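PDB 3MUQ: uncharacterized conserved protein from Vibrio parahaemolyticus, which is of unknown function but probably binds a small solute, as relatives in the periplasmic-binding-protein superfamily do. Local coordinates for residues G19-D22 with Y23-P26. Sequence-based numbering, arbitrary orientation.
Sequences GLLD and YLLP
The first turns of helix 20-32, which starts right after the N-cap residue G19, set L20 beside L24 and L21 beside L25, one turn apart. The opening turn is drawn tight: Y23 N bonds to L20 O at 3.0 Å, reaching back three residues as in a 3-10 turn, while its bond to G19 O, one residue further back, is long and weak. L24 N is likewise shared, weakly, between L20 O and L21 O. The first straight i to i+4 bond is that of L25, whose N lies 2.9 Å from L21 O at an angle of 172°. One residue on, P26 has no N-H to offer D22 O; its ring carbons CG and CD instead rest 3.4 Å from D22 O, and the helix kinks there. In this periplasmic-binding-protein fold the helix comes after strand 6-12 and the short helix 13-18 and leads into strand 35-41, against which L21 and L25 pack. L20, Y23 and L24 meet helix 226-236, and L24 and L25 touch L223 and F219 of helix 213-224. With CG anti to the backbone N, the second torsion of L20 (chi2 64°) turns CD1 forward along the helix, 4.0 Å from L24 CD1, the two side chains crossing at a slant. L24 CD1 also lies loosely, 4.4 Å, from L21 CD2. Beside it, L25 curls back over the preceding turn, with CG 3.3 Å from L21 O and CD1 4.2 Å from L21 CB.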
ATOM      1  N   GLY A  19      -4.868  16.924   5.009  1.00 30.37           N
ATOM      2  CA  GLY A  19      -5.282  17.160   3.633  1.00 26.65           C
ATOM      3  C   GLY A  19      -5.446  15.894   2.798  1.00 28.03           C
ATOM      4  O   GLY A  19      -5.929  15.945   1.666  1.00 23.86           O
ATOM      5  N   LEU A  20      -5.053  14.751   3.354  1.00 23.83           N
ATOM      6  CA  LEU A  20      -5.193  13.472   2.656  1.00 19.86           C
ATOM      7  C   LEU A  20      -6.561  13.278   1.987  1.00 17.88           C
ATOM      8  O   LEU A  20      -6.651  12.935   0.807  1.00 23.20           O
ATOM      9  CB  LEU A  20      -4.940  12.312   3.618  1.00 18.83           C
ATOM     10  CG  LEU A  20      -5.171  10.895   3.055  1.00 24.52           C
ATOM     11  CD1 LEU A  20      -4.201  10.561   1.917  1.00 24.72           C
ATOM     12  CD2 LEU A  20      -5.072   9.873   4.185  1.00 27.41           C
ATOM     13  N   LEU A  21      -7.623  13.486   2.753  1.00 14.25           N
ATOM     14  CA  LEU A  21      -8.962  13.194   2.276  1.00 23.53           C
ATOM     15  C   LEU A  21      -9.411  14.143   1.162  1.00 29.19           C
ATOM     16  O   LEU A  21     -10.156  13.745   0.254  1.00 24.83           O
ATOM     17  CB  LEU A  21      -9.935  13.154   3.456  1.00 24.99           C
ATOM     18  CG  LEU A  21      -9.612  11.946   4.351  1.00 29.71           C
ATOM     19  CD1 LEU A  21     -10.239  12.027   5.729  1.00 31.79           C
ATOM     20  CD2 LEU A  21     -10.013  10.651   3.650  1.00 27.24           C
ATOM     21  N   ASP A  22      -8.934  15.383   1.216  1.00 29.32           N
ATOM     22  CA  ASP A  22      -9.206  16.349   0.159  1.00 38.36           C
ATOM     23  C   ASP A  22      -8.650  15.859  -1.162  1.00 35.79           C
ATOM     24  O   ASP A  22      -9.136  16.230  -2.227  1.00 37.09           O
ATOM     25  CB  ASP A  22      -8.595  17.705   0.500  1.00 49.22           C
ATOM     26  CG  ASP A  22      -9.235  18.338   1.709  1.00 57.20           C
ATOM     27  OD1 ASP A  22     -10.354  17.917   2.069  1.00 57.26           O
ATOM     28  OD2 ASP A  22      -8.619  19.252   2.296  1.00 64.27           O
ATOM     29  N   TYR A  23      -7.632  15.014  -1.082  1.00 33.50           N
ATOM     30  CA  TYR A  23      -6.986  14.443  -2.257  1.00 36.09           C
ATOM     31  C   TYR A  23      -7.758  13.232  -2.800  1.00 35.16           C
ATOM     32  O   TYR A  23      -7.785  12.991  -4.001  1.00 42.98           O
ATOM     33  CB  TYR A  23      -5.570  14.013  -1.874  1.00 45.82           C
ATOM     34  CG  TYR A  23      -4.574  13.980  -3.006  1.00 62.63           C
ATOM     35  CD1 TYR A  23      -3.393  14.717  -2.939  1.00 71.82           C
ATOM     36  CD2 TYR A  23      -4.804  13.211  -4.144  1.00 68.72           C
ATOM     37  CE1 TYR A  23      -2.468  14.689  -3.978  1.00 75.35           C
ATOM     38  CE2 TYR A  23      -3.889  13.176  -5.189  1.00 72.02           C
ATOM     39  CZ  TYR A  23      -2.724  13.916  -5.101  1.00 77.05           C
ATOM     40  OH  TYR A  23      -1.816  13.883  -6.137  1.00 80.47           O
ATOM     41  N   LEU A  24      -8.379  12.468  -1.907  1.00 26.11           N
ATOM     42  CA  LEU A  24      -9.042  11.207  -2.270  1.00 28.70           C
ATOM     43  C   LEU A  24     -10.520  11.334  -2.641  1.00 23.29           C
ATOM     44  O   LEU A  24     -10.982  10.759  -3.634  1.00 22.07           O
ATOM     45  CB  LEU A  24      -8.954  10.227  -1.097  1.00 21.20           C
ATOM     46  CG  LEU A  24      -7.535   9.956  -0.622  1.00 26.01           C
ATOM     47  CD1 LEU A  24      -7.557   8.871   0.426  1.00 17.17           C
ATOM     48  CD2 LEU A  24      -6.667   9.543  -1.810  1.00 35.93           C
ATOM     49  N   LEU A  25     -11.258  12.052  -1.804  1.00 22.04           N
ATOM     50  CA  LEU A  25     -12.716  12.014  -1.834  1.00 19.07           C
ATOM     51  C   LEU A  25     -13.342  12.451  -3.132  1.00 19.04           C
ATOM     52  O   LEU A  25     -14.293  11.817  -3.583  1.00 18.44           O
ATOM     53  CB  LEU A  25     -13.313  12.796  -0.671  1.00 20.86           C
ATOM     54  CG  LEU A  25     -13.014  12.075   0.646  1.00 20.74           C
ATOM     55  CD1 LEU A  25     -13.756  12.709   1.791  1.00 19.34           C
ATOM     56  CD2 LEU A  25     -13.381  10.620   0.513  1.00 21.63           C
ATOM     57  N   PRO A  26     -12.839  13.553  -3.717  1.00 22.01           N
ATOM     58  CA  PRO A  26     -13.384  14.030  -4.991  1.00 27.87           C
ATOM     59  C   PRO A  26     -13.352  12.950  -6.066  1.00 25.27           C
ATOM     60  O   PRO A  26     -14.365  12.726  -6.742  1.00 19.87           O
ATOM     61  CB  PRO A  26     -12.443  15.182  -5.359  1.00 33.67           C
ATOM     62  CG  PRO A  26     -11.966  15.704  -4.034  1.00 28.37           C
ATOM     63  CD  PRO A  26     -11.849  14.492  -3.149  1.00 19.60           C
TER